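Local coordinates for enoyl-CoA hydratase/isomerase (Mycobacterium abscessus, PDB 3QXZ), which probably hydrates or isomerises the double bond of fatty enoyl-CoA thioesters as a member of the crotonase superfamily, at residues 128-133 with 166-171; 110-115 with 142-147; 243-248 with 259-264; 96-101 with 212-217. One frame throughout, in Å; residues are numbered along the deposited sequence. Where two conformers were deposited one is given.

In the fold
Contacts 1 and 2 form one body: their centres lie 12 Å apart, and Ala132 O of contact 1 meets Gly111 N of contact 2 at 2.8 Å, probably as a hydrogen bond, just before helix 112-117. In crotonases that helix start borders the acyl-CoA pocket, so contact 2 is probably nearest to catalysis. Both are nested within the loop that contact 4 closes; contact 4 approaches contact 2 to about 6 Å between nearest atoms and holds Thr99 of the potassium site. Contact 3, near the C-terminus, is remote, its centre about 42 Å from that of contact 1 and 19 Å from that of contact 4. Contact 2 touches the second subunit; contacts 3 and 4 touch the third.

Contact 1 of 4, residues 128-133 with 166-171; sequences EGRYAI and GASFSA
Tyr131 and Phe169 meet where short strand 131-132 of the crotonase fold runs beside the connection between helices 151-165 and 171-177. Phe169 N donates to Tyr131 O (2.9 Å), a carbonyl that Ser168 CA also approaches closely. Much of the remaining gap between the two backbones is bridged by water. One molecule accepts a hydrogen bond from Tyr131 N and donates one to Phe169 O; a second links Ile133 N to Ala167 O, and a third links Ala171 N to Gly129 O. One direct backbone bond and three waters thus serve these peptide groups.

The rings add apolar contact. With chi1 at 57°, Phe169 CG sits between the residue's own N and carbonyl carbon, and the ring swings under Tyr131 CB, which lies over one face, 3.8 Å from the centroid of the Phe169 ring. The Tyr131 ring instead turns its edge to Phe169 O, while its hydroxyl bonds to Ala126 O.

On the exposed flank, the extended Arg130 side chain lays its guanidinium edge against Ser168. In one of two conformers of Ser168, Arg130 NE reaches Ser168 OG at 3.1 Å, nearly straight at 175° and in the guanidinium plane, while Arg130 NH2 shares a water with Gly166 O.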
loop_
_atom_site.group_PDB
_atom_site.type_symbol
_atom_site.label_atom_id
_atom_site.label_comp_id
_atom_site.label_asym_id
_atom_site.label_seq_id
_atom_site.Cartn_x
_atom_site.Cartn_y
_atom_site.Cartn_z
ATOM N N GLU A 128 4.792 19.437 14.899
ATOM C CA GLU A 128 4.905 20.867 14.552
ATOM C C GLU A 128 5.528 21.120 13.180
ATOM O O GLU A 128 5.581 22.267 12.724
ATOM C CB GLU A 128 5.705 21.615 15.631
ATOM C CG GLU A 128 5.116 21.550 17.045
ATOM C CD GLU A 128 5.642 20.382 17.881
ATOM O OE1 GLU A 128 6.151 19.379 17.321
ATOM O OE2 GLU A 128 5.542 20.459 19.126
ATOM N N GLY A 129 5.999 20.055 12.515
ATOM C CA GLY A 129 6.753 20.232 11.267
ATOM C C GLY A 129 5.900 20.526 10.039
ATOM O O GLY A 129 4.743 20.109 9.963
ATOM N N ARG A 130 6.495 21.250 9.098
ATOM C CA ARG A 130 5.938 21.387 7.759
ATOM C C ARG A 130 6.559 20.309 6.859
ATOM O O ARG A 130 7.781 20.165 6.811
ATOM C CB ARG A 130 6.190 22.771 7.145
ATOM C CG ARG A 130 5.463 22.912 5.781
ATOM C CD ARG A 130 5.760 24.191 4.995
ATOM N NE ARG A 130 5.556 23.945 3.555
ATOM C CZ ARG A 130 6.434 24.235 2.596
ATOM N NH1 ARG A 130 7.583 24.836 2.894
ATOM N NH2 ARG A 130 6.154 23.940 1.327
ATOM N N TYR A 131 5.703 19.591 6.138
ATOM C CA TYR A 131 6.120 18.478 5.263
ATOM C C TYR A 131 5.521 18.674 3.888
ATOM O O TYR A 131 4.336 18.964 3.767
ATOM C CB TYR A 131 5.652 17.142 5.862
ATOM C CG TYR A 131 6.167 16.984 7.272
ATOM C CD1 TYR A 131 7.544 16.922 7.522
ATOM C CD2 TYR A 131 5.288 16.997 8.361
ATOM C CE1 TYR A 131 8.035 16.851 8.819
ATOM C CE2 TYR A 131 5.763 16.923 9.660
ATOM C CZ TYR A 131 7.138 16.838 9.877
ATOM O OH TYR A 131 7.633 16.772 11.172
ATOM N N ALA A 132 6.334 18.539 2.835
ATOM C CA ALA A 132 5.823 18.700 1.468
ATOM C C ALA A 132 6.849 18.155 0.518
ATOM O O ALA A 132 8.054 18.126 0.832
ATOM C CB ALA A 132 5.550 20.184 1.126
ATOM N N ILE A 133 6.375 17.799 -0.679
ATOM C CA ILE A 133 7.237 17.421 -1.812
ATOM C C ILE A 133 6.803 18.355 -2.949
ATOM O O ILE A 133 6.035 17.958 -3.817
ATOM C CB ILE A 133 7.077 15.923 -2.164
ATOM C CG1 ILE A 133 7.366 15.060 -0.934
ATOM C CG2 ILE A 133 7.992 15.525 -3.304
ATOM C CD1 ILE A 133 6.915 13.584 -1.098
ATOM N N GLY A 166 2.062 18.994 -4.882
ATOM C CA GLY A 166 3.096 19.549 -4.010
ATOM C C GLY A 166 2.590 20.098 -2.688
ATOM O O GLY A 166 3.319 20.831 -2.005
ATOM N N ALA A 167 1.370 19.730 -2.319
ATOM C CA ALA A 167 0.763 20.274 -1.108
ATOM C C ALA A 167 1.439 19.812 0.184
ATOM O O ALA A 167 2.000 18.727 0.284
ATOM C CB ALA A 167 -0.710 19.959 -1.066
ATOM N N SER A 168 1.362 20.670 1.187
ATOM C CA SER A 168 1.868 20.337 2.506
ATOM C C SER A 168 0.925 19.362 3.196
ATOM O O SER A 168 -0.263 19.277 2.857
ATOM C CB SER A 168 2.054 21.618 3.325
ATOM O OG SER A 168 2.957 22.496 2.659
ATOM N N PHE A 169 1.454 18.611 4.150
ATOM C CA PHE A 169 0.673 17.635 4.912
ATOM C C PHE A 169 1.213 17.574 6.324
ATOM O O PHE A 169 2.389 17.879 6.568
ATOM C CB PHE A 169 0.653 16.245 4.243
ATOM C CG PHE A 169 2.029 15.643 3.994
ATOM C CD1 PHE A 169 2.740 15.969 2.839
ATOM C CD2 PHE A 169 2.590 14.744 4.895
ATOM C CE1 PHE A 169 3.996 15.403 2.584
ATOM C CE2 PHE A 169 3.842 14.170 4.653
ATOM C CZ PHE A 169 4.549 14.515 3.488
ATOM N N SER A 170 0.346 17.212 7.260
ATOM C CA SER A 170 0.730 17.152 8.662
ATOM C C SER A 170 1.389 15.826 9.038
ATOM O O SER A 170 1.218 14.799 8.367
ATOM C CB SER A 170 -0.495 17.357 9.549
ATOM O OG SER A 170 -1.372 16.240 9.462
ATOM N N ALA A 171 2.109 15.834 10.152
ATOM C CA ALA A 171 2.605 14.584 10.728
ATOM C C ALA A 171 1.493 13.577 10.977
ATOM O O ALA A 171 1.653 12.373 10.730
ATOM C CB ALA A 171 3.345 14.854 12.038
HETATM O O HOH W 1 2.817 18.457 11.058
HETATM O O HOH W 2 3.637 22.911 -0.308
HETATM O O HOH W 3 2.916 20.493 6.823
HETATM O O HOH W 4 3.675 17.193 -1.224
#

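Contact 2 of 4, residues 110-115 with 142-147; sequences IGIGMT and PDALAH
Thr115, in the first turns of helix 112-117, gives its hydroxyl to Asp143 on the loop that leads into helix 146-149. The bond from Thr115 OG1 to Asp143 OD1 is 2.8 Å long and arrives nearly in line with the C-O bond of the carboxylate. Both side chains adopt the same kind of rotamer to make it. Thr115 holds OG1 between its own N and carbonyl carbon (chi1 66°), which sends CG2 the other way, beside the backbone N, to lie 3.6 Å from Ala146 CB. Asp143 likewise has CG between N and carbonyl carbon (chi1 48°), bringing the carboxylate round to the helix although its CB does not head there. The two side chains then cross at about a right angle.

Ile112 crosses Asp143 similarly. Its CG1 branch stretches away from the backbone N, so that Ile112 CG1 comes within 3.7 Å of Asp143 OD1 and its CD1 rests loosely near Ala144 CB. Ala144 CB, directed toward the helix, packs 3.5 Å from Thr115 OG1. A type I' turn from Asp143 to Ala146 brings the two alanine methyls to Thr115 from one loop. Asp143 OD2 has its own partner, Gln135 NE2, and a water joins Thr115 O to Ala144 O.

Helix 112-117 starts where crotonases commonly build their oxyanion hole. Strand 131-132 lies beside it, Tyr131 packing on Met114, while the second subunit covers the far side of the loop: its Glu233 binds Leu145 N and His147 ND1.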
loop_
_atom_site.group_PDB
_atom_site.type_symbol
_atom_site.label_atom_id
_atom_site.label_comp_id
_atom_site.label_asym_id
_atom_site.label_seq_id
_atom_site.Cartn_x
_atom_site.Cartn_y
_atom_site.Cartn_z
ATOM N N ILE A 110 11.219 19.131 3.676
ATOM C CA ILE A 110 10.624 19.686 2.452
ATOM C C ILE A 110 11.420 19.234 1.228
ATOM O O ILE A 110 12.657 19.252 1.251
ATOM C CB ILE A 110 10.614 21.252 2.498
ATOM C CG1 ILE A 110 9.879 21.780 3.749
ATOM C CG2 ILE A 110 10.063 21.850 1.200
ATOM C CD1 ILE A 110 8.432 21.521 3.763
ATOM N N GLY A 111 10.722 18.826 0.169
ATOM C CA GLY A 111 11.385 18.497 -1.096
ATOM C C GLY A 111 12.305 17.306 -0.928
ATOM O O GLY A 111 11.863 16.253 -0.435
ATOM N N ILE A 112 13.568 17.441 -1.326
ATOM C CA ILE A 112 14.516 16.348 -1.142
ATOM C C ILE A 112 14.755 16.032 0.351
ATOM O O ILE A 112 15.143 14.903 0.703
ATOM C CB ILE A 112 15.829 16.540 -1.959
ATOM C CG1 ILE A 112 16.554 15.172 -2.102
ATOM C CG2 ILE A 112 16.651 17.731 -1.399
ATOM C CD1 ILE A 112 17.404 15.043 -3.323
ATOM N N GLY A 113 14.484 16.994 1.238
ATOM C CA GLY A 113 14.502 16.684 2.672
ATOM C C GLY A 113 13.508 15.583 3.019
ATOM O O GLY A 113 13.807 14.689 3.827
ATOM N N MET A 114 12.319 15.660 2.416
ATOM C CA MET A 114 11.338 14.609 2.612
ATOM C C MET A 114 11.644 13.358 1.775
ATOM O O MET A 114 11.533 12.233 2.284
ATOM C CB MET A 114 9.928 15.115 2.317
ATOM C CG MET A 114 8.843 14.023 2.400
ATOM S SD MET A 114 8.739 13.121 3.976
ATOM C CE MET A 114 8.056 14.442 4.954
ATOM N N THR A 115 12.018 13.526 0.504
ATOM C CA THR A 115 12.209 12.315 -0.322
ATOM C C THR A 115 13.384 11.463 0.167
ATOM O O THR A 115 13.288 10.242 0.110
ATOM C CB THR A 115 12.294 12.615 -1.824
ATOM O OG1 THR A 115 13.484 13.371 -2.058
ATOM C CG2 THR A 115 11.077 13.405 -2.313
ATOM N N PRO A 142 9.498 15.355 -8.501
ATOM C CA PRO A 142 10.000 14.630 -7.324
ATOM C C PRO A 142 11.273 13.861 -7.668
ATOM O O PRO A 142 11.489 13.458 -8.818
ATOM C CB PRO A 142 8.835 13.675 -6.972
ATOM C CG PRO A 142 7.595 14.369 -7.552
ATOM C CD PRO A 142 8.108 14.988 -8.841
ATOM N N ASP A 143 12.110 13.690 -6.659
ATOM C CA ASP A 143 13.449 13.150 -6.813
ATOM C C ASP A 143 13.695 12.045 -5.783
ATOM O O ASP A 143 12.816 11.682 -4.985
ATOM C CB ASP A 143 14.478 14.311 -6.720
ATOM C CG ASP A 143 14.219 15.209 -5.525
ATOM O OD1 ASP A 143 13.726 14.727 -4.496
ATOM O OD2 ASP A 143 14.502 16.427 -5.621
ATOM N N ALA A 144 14.914 11.519 -5.834
ATOM C CA ALA A 144 15.393 10.488 -4.903
ATOM C C ALA A 144 14.387 9.341 -4.764
ATOM O O ALA A 144 14.091 8.879 -3.656
ATOM C CB ALA A 144 15.700 11.100 -3.547
ATOM N N LEU A 145 13.870 8.896 -5.907
ATOM C CA LEU A 145 13.008 7.712 -5.981
ATOM C C LEU A 145 11.639 7.900 -5.315
ATOM O O LEU A 145 10.930 6.907 -5.075
ATOM C CB LEU A 145 13.734 6.429 -5.462
ATOM C CG LEU A 145 14.508 5.720 -6.569
ATOM C CD1 LEU A 145 15.406 4.635 -5.976
ATOM C CD2 LEU A 145 13.520 5.071 -7.537
ATOM N N ALA A 146 11.204 9.143 -5.087
ATOM C CA ALA A 146 9.874 9.337 -4.508
ATOM C C ALA A 146 8.763 8.715 -5.336
ATOM O O ALA A 146 7.728 8.306 -4.786
ATOM C CB ALA A 146 9.594 10.807 -4.334
ATOM N N HIS A 147 8.915 8.636 -6.660
ATOM C CA HIS A 147 7.869 8.017 -7.500
ATOM C C HIS A 147 7.665 6.530 -7.175
ATOM O O HIS A 147 6.625 5.974 -7.531
ATOM C CB HIS A 147 8.185 8.147 -9.005
ATOM C CG HIS A 147 8.238 9.562 -9.523
ATOM N ND1 HIS A 147 9.368 10.349 -9.426
ATOM C CD2 HIS A 147 7.315 10.304 -10.186
ATOM C CE1 HIS A 147 9.129 11.531 -9.995
ATOM N NE2 HIS A 147 7.888 11.535 -10.461
HETATM O O HOH W 5 11.997 8.704 -1.838
#

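Contact 3 of 4, residues 243-248 with 259-264; sequences SQDAAE and PRWAGQ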
loop_
_atom_site.group_PDB
_atom_site.type_symbol
_atom_site.label_atom_id
_atom_site.label_comp_id
_atom_site.label_asym_id
_atom_site.label_seq_id
_atom_site.Cartn_x
_atom_site.Cartn_y
_atom_site.Cartn_z
ATOM N N SER A 243 23.049 -21.023 12.602
ATOM C CA SER A 243 23.864 -20.172 13.483
ATOM C C SER A 243 23.358 -20.240 14.901
ATOM O O SER A 243 22.162 -20.350 15.158
ATOM C CB SER A 243 23.852 -18.706 13.012
ATOM O OG SER A 243 24.131 -17.809 14.107
ATOM N N GLN A 244 24.298 -20.180 15.843
ATOM C CA GLN A 244 23.953 -20.239 17.260
ATOM C C GLN A 244 23.011 -19.154 17.772
ATOM O O GLN A 244 22.331 -19.359 18.783
ATOM C CB GLN A 244 25.223 -20.298 18.123
ATOM C CG GLN A 244 25.997 -21.654 18.033
ATOM C CD GLN A 244 25.340 -22.774 18.817
ATOM O OE1 GLN A 244 24.634 -22.537 19.800
ATOM N NE2 GLN A 244 25.571 -24.011 18.397
ATOM N N ASP A 245 22.920 -18.023 17.062
ATOM C CA ASP A 245 21.978 -16.979 17.505
ATOM C C ASP A 245 20.518 -17.488 17.523
ATOM O O ASP A 245 19.720 -17.035 18.339
ATOM C CB ASP A 245 22.094 -15.695 16.680
ATOM C CG ASP A 245 23.296 -14.856 17.075
ATOM O OD1 ASP A 245 24.003 -15.213 18.056
ATOM O OD2 ASP A 245 23.533 -13.804 16.451
ATOM N N ALA A 246 20.192 -18.461 16.671
ATOM C CA ALA A 246 18.842 -19.024 16.648
ATOM C C ALA A 246 18.520 -19.827 17.903
ATOM O O ALA A 246 17.345 -19.987 18.261
ATOM C CB ALA A 246 18.602 -19.859 15.380
ATOM N N ALA A 247 19.564 -20.327 18.564
ATOM C CA ALA A 247 19.363 -21.012 19.847
ATOM C C ALA A 247 19.453 -20.032 21.006
ATOM O O ALA A 247 18.746 -20.194 22.014
ATOM C CB ALA A 247 20.369 -22.123 20.007
ATOM N N GLU A 248 20.302 -19.021 20.865
ATOM C CA GLU A 248 20.499 -18.022 21.915
ATOM C C GLU A 248 19.258 -17.158 22.197
ATOM O O GLU A 248 18.971 -16.803 23.338
ATOM C CB GLU A 248 21.704 -17.132 21.583
ATOM C CG GLU A 248 21.953 -15.950 22.549
ATOM C CD GLU A 248 22.245 -16.337 24.017
ATOM O OE1 GLU A 248 22.273 -17.529 24.404
ATOM O OE2 GLU A 248 22.410 -15.390 24.797
ATOM N N PRO A 259 19.938 -11.329 25.405
ATOM C CA PRO A 259 20.619 -12.249 24.505
ATOM C C PRO A 259 22.063 -11.804 24.233
ATOM O O PRO A 259 22.339 -10.605 24.206
ATOM C CB PRO A 259 19.757 -12.194 23.235
ATOM C CG PRO A 259 19.097 -10.844 23.268
ATOM C CD PRO A 259 18.861 -10.563 24.740
ATOM N N ARG A 260 22.955 -12.776 24.071
ATOM C CA ARG A 260 24.356 -12.523 23.747
ATOM C C ARG A 260 24.568 -12.881 22.292
ATOM O O ARG A 260 24.989 -13.982 21.969
ATOM C CB ARG A 260 25.271 -13.357 24.665
ATOM C CG ARG A 260 25.042 -13.094 26.125
ATOM C CD ARG A 260 25.997 -13.898 26.992
ATOM N NE ARG A 260 25.781 -13.591 28.399
ATOM C CZ ARG A 260 26.712 -13.715 29.349
ATOM N NH1 ARG A 260 27.940 -14.142 29.052
ATOM N NH2 ARG A 260 26.411 -13.400 30.600
ATOM N N TRP A 261 24.239 -11.949 21.403
ATOM C CA TRP A 261 24.315 -12.253 19.979
ATOM C C TRP A 261 25.757 -12.366 19.482
ATOM O O TRP A 261 26.615 -11.549 19.859
ATOM C CB TRP A 261 23.588 -11.187 19.161
ATOM C CG TRP A 261 22.171 -10.896 19.512
ATOM C CD1 TRP A 261 21.680 -9.675 19.857
ATOM C CD2 TRP A 261 21.049 -11.797 19.501
ATOM N NE1 TRP A 261 20.321 -9.747 20.067
ATOM C CE2 TRP A 261 19.899 -11.034 19.846
ATOM C CE3 TRP A 261 20.900 -13.172 19.245
ATOM C CZ2 TRP A 261 18.622 -11.601 19.927
ATOM C CZ3 TRP A 261 19.626 -13.745 19.340
ATOM C CH2 TRP A 261 18.508 -12.954 19.677
ATOM N N ALA A 262 25.997 -13.352 18.625
ATOM C CA ALA A 262 27.320 -13.528 18.004
ATOM C C ALA A 262 27.357 -13.021 16.570
ATOM O O ALA A 262 28.432 -12.683 16.062
ATOM C CB ALA A 262 27.725 -14.987 18.034
ATOM N N GLY A 263 26.199 -12.982 15.903
ATOM C CA GLY A 263 26.145 -12.701 14.463
ATOM C C GLY A 263 26.807 -13.817 13.676
ATOM O O GLY A 263 27.158 -14.866 14.240
ATOM N N GLN A 264 26.996 -13.602 12.376
ATOM C CA GLN A 264 27.750 -14.562 11.565
ATOM C C GLN A 264 28.531 -13.911 10.430
ATOM O O GLN A 264 28.235 -12.784 10.045
ATOM C CB GLN A 264 26.849 -15.686 11.039
ATOM C CG GLN A 264 25.588 -15.242 10.308
ATOM C CD GLN A 264 24.783 -16.431 9.827
ATOM O OE1 GLN A 264 23.656 -16.682 10.299
ATOM N NE2 GLN A 264 25.365 -17.197 8.907
#
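Asp245, in the first turn of helix 245-255, grips two successive peptide N-H groups of the C-terminal tail. Ala262 N meets Asp245 OD1 at 2.8 Å, almost straight (176°) and on the syn lone pair. Gly263 N reaches Asp245 OD2, also at 2.8 Å but from 33° out of the carboxylate plane. A turn further on, Glu248 repeats the grip with a single oxygen: its chain bends at chi2 (61°), and Arg260 N meets the anti lone pair of Glu248 OE2 at 2.8 Å. Arg251 and Arg257 form salt bridges to the same carboxylate.

The Trp261 indole packs beside Asp245. Asp245 O stands at its edge, 3.4 Å from Trp261 CZ3, Asp245 CG is 3.6 Å from Trp261 CE3, and Pro259 CB covers one face.

The outer side is looser. Beyond its CG, Arg260 runs extended away from the helix, and Ala262 merely brushes Asp245 OD1 with its methyl. Ser243 OG accepts from Asp245 N at 3.2 Å, a capping bond at the start of the helix.

Pro206 packs on both Asp245 and Trp261, and Arg137 of the third subunit touches the indole. Such a helical C-terminal region, reaching a neighbouring subunit, belongs to the oligomer-forming part of the crotonase fold.

Contact 4 of 4, residues 96-101 with 212-217; sequences ELRTPV and TKRLLW. With K (potassium ion), chain D.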
loop_
_atom_site.group_PDB
_atom_site.type_symbol
_atom_site.label_atom_id
_atom_site.label_comp_id
_atom_site.label_asym_id
_atom_site.label_seq_id
_atom_site.Cartn_x
_atom_site.Cartn_y
_atom_site.Cartn_z
ATOM N N GLU A 96 18.913 0.158 0.639
ATOM C CA GLU A 96 19.835 -0.800 0.033
ATOM C C GLU A 96 20.755 -1.435 1.068
ATOM O O GLU A 96 21.488 -2.380 0.751
ATOM C CB GLU A 96 20.676 -0.108 -1.056
ATOM C CG GLU A 96 19.838 0.211 -2.291
ATOM C CD GLU A 96 20.509 1.068 -3.362
ATOM O OE1 GLU A 96 21.367 1.902 -3.060
ATOM O OE2 GLU A 96 20.107 0.935 -4.541
ATOM N N LEU A 97 20.737 -0.921 2.299
ATOM C CA LEU A 97 21.682 -1.369 3.345
ATOM C C LEU A 97 21.214 -2.635 4.059
ATOM O O LEU A 97 20.024 -2.960 4.056
ATOM C CB LEU A 97 21.860 -0.266 4.399
ATOM C CG LEU A 97 22.223 1.130 3.882
ATOM C CD1 LEU A 97 22.417 2.071 5.071
ATOM C CD2 LEU A 97 23.432 1.117 2.935
ATOM N N ARG A 98 22.150 -3.332 4.700
ATOM C CA ARG A 98 21.783 -4.425 5.605
ATOM C C ARG A 98 21.331 -3.883 6.969
ATOM O O ARG A 98 20.580 -4.544 7.685
ATOM C CB ARG A 98 22.974 -5.370 5.769
ATOM C CG ARG A 98 23.438 -5.975 4.454
ATOM C CD ARG A 98 24.752 -6.727 4.586
ATOM N NE ARG A 98 25.799 -5.917 5.208
ATOM C CZ ARG A 98 26.610 -5.098 4.546
ATOM N NH1 ARG A 98 26.509 -4.968 3.230
ATOM N NH2 ARG A 98 27.529 -4.402 5.203
ATOM N N THR A 99 21.746 -2.667 7.290
ATOM C CA THR A 99 21.516 -2.052 8.597
ATOM C C THR A 99 20.219 -1.267 8.610
ATOM O O THR A 99 20.024 -0.422 7.749
ATOM C CB THR A 99 22.693 -1.114 8.941
ATOM O OG1 THR A 99 23.911 -1.876 8.893
ATOM C CG2 THR A 99 22.550 -0.452 10.313
ATOM N N PRO A 100 19.345 -1.500 9.611
ATOM C CA PRO A 100 18.124 -0.701 9.740
ATOM C C PRO A 100 18.420 0.786 9.886
ATOM O O PRO A 100 19.412 1.176 10.543
ATOM C CB PRO A 100 17.489 -1.245 11.026
ATOM C CG PRO A 100 17.925 -2.686 11.061
ATOM C CD PRO A 100 19.364 -2.618 10.579
ATOM N N VAL A 101 17.561 1.599 9.262
ATOM C CA VAL A 101 17.694 3.054 9.292
ATOM C C VAL A 101 16.371 3.642 9.759
ATOM O O VAL A 101 15.318 3.368 9.158
ATOM C CB VAL A 101 18.061 3.608 7.891
ATOM C CG1 VAL A 101 18.059 5.136 7.907
ATOM C CG2 VAL A 101 19.454 3.105 7.466
ATOM N N THR A 212 16.149 -9.927 7.049
ATOM C CA THR A 212 14.765 -9.454 6.954
ATOM C C THR A 212 14.689 -8.136 6.171
ATOM O O THR A 212 13.852 -8.000 5.263
ATOM C CB THR A 212 14.194 -9.287 8.369
ATOM O OG1 THR A 212 14.192 -10.569 9.027
ATOM C CG2 THR A 212 12.731 -8.785 8.340
ATOM N N LYS A 213 15.569 -7.184 6.491
ATOM C CA LYS A 213 15.573 -5.918 5.764
ATOM C C LYS A 213 15.864 -6.138 4.294
ATOM O O LYS A 213 15.172 -5.593 3.430
ATOM C CB LYS A 213 16.600 -4.961 6.360
ATOM C CG LYS A 213 16.644 -3.652 5.545
ATOM C CD LYS A 213 17.450 -2.550 6.176
ATOM C CE LYS A 213 17.507 -1.347 5.242
ATOM N NZ LYS A 213 17.886 -0.077 5.941
ATOM N N ARG A 214 16.886 -6.933 3.992
ATOM C CA ARG A 214 17.260 -7.124 2.596
ATOM C C ARG A 214 16.241 -7.899 1.800
ATOM O O ARG A 214 16.065 -7.604 0.615
ATOM C CB ARG A 214 18.655 -7.740 2.492
ATOM C CG ARG A 214 19.720 -6.730 2.939
ATOM C CD ARG A 214 20.333 -5.906 1.803
ATOM N NE ARG A 214 19.440 -5.520 0.724
ATOM C CZ ARG A 214 18.645 -4.449 0.719
ATOM N NH1 ARG A 214 17.911 -4.200 -0.369
ATOM N NH2 ARG A 214 18.532 -3.653 1.799
ATOM N N LEU A 215 15.538 -8.860 2.403
ATOM C CA LEU A 215 14.491 -9.557 1.643
ATOM C C LEU A 215 13.298 -8.622 1.406
ATOM O O LEU A 215 12.774 -8.539 0.283
ATOM C CB LEU A 215 14.070 -10.864 2.329
ATOM C CG LEU A 215 12.956 -11.638 1.611
ATOM C CD1 LEU A 215 13.250 -11.876 0.119
ATOM C CD2 LEU A 215 12.764 -12.958 2.319
ATOM N N LEU A 216 12.877 -7.911 2.446
ATOM C CA LEU A 216 11.779 -6.965 2.285
ATOM C C LEU A 216 12.045 -6.017 1.103
ATOM O O LEU A 216 11.202 -5.866 0.204
ATOM C CB LEU A 216 11.553 -6.184 3.587
ATOM C CG LEU A 216 10.478 -5.099 3.560
ATOM C CD1 LEU A 216 9.104 -5.661 3.554
ATOM C CD2 LEU A 216 10.674 -4.190 4.785
ATOM N N TRP A 217 13.222 -5.404 1.108
ATOM C CA TRP A 217 13.515 -4.394 0.109
ATOM C C TRP A 217 13.954 -4.980 -1.230
ATOM O O TRP A 217 13.539 -4.447 -2.270
ATOM C CB TRP A 217 14.525 -3.387 0.642
ATOM C CG TRP A 217 13.950 -2.431 1.630
ATOM C CD1 TRP A 217 14.234 -2.332 2.970
ATOM C CD2 TRP A 217 12.983 -1.419 1.344
ATOM N NE1 TRP A 217 13.489 -1.313 3.539
ATOM C CE2 TRP A 217 12.724 -0.732 2.556
ATOM C CE3 TRP A 217 12.313 -1.013 0.169
ATOM C CZ2 TRP A 217 11.841 0.341 2.628
ATOM C CZ3 TRP A 217 11.431 0.060 0.246
ATOM C CH2 TRP A 217 11.184 0.712 1.476
HETATM K K K D . 26.458 -2.227 10.201
HETATM O O HOH W 6 26.594 -4.948 10.142
#
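Lys213 and Arg214, neighbours on helix 206-222, both reach for backbone carbonyls of the loop 96-101. The lysine leaves the helix with CB already directed at the loop, and every later torsion is near 180° (chi1 177°), giving a straight rod. Its CG lies at the edge of the Trp217 ring and begins to approach Leu97 O. CD comes closer, and Lys213 CE passes 3.2 Å from Leu97 O. At the tip, Lys213 NZ donates to Thr99 O (2.8 Å), arriving from above the carbonyl plane, with Val101 CG2 alongside at 3.9 Å from NZ. Asp121 forms a salt bridge with Lys213 NZ and probably balances its charge; Val101 N and Trp217 NE1 hold that carboxylate in place.

Arg214 takes a bent route, folding at chi2 and chi3 so that its guanidinium lies flat beneath the Glu96 carbonyl. Arg214 NH2 bonds to Leu97 O (2.8 Å, 140° at the hydrogen), and it also donates to Phe95 O. NH1 pairs with Asp218.

The far side of the loop faces the metal. Thr99 OG1 binds potassium at 2.9 Å and water 6 stands 2.7 Å from the ion; Leu46, Asp47, Asp49 and Val52 supply carbonyls. Thr99 therefore serves the helix with its carbonyl and the ion with its hydroxyl, in a potassium site built largely of main-chain oxygens.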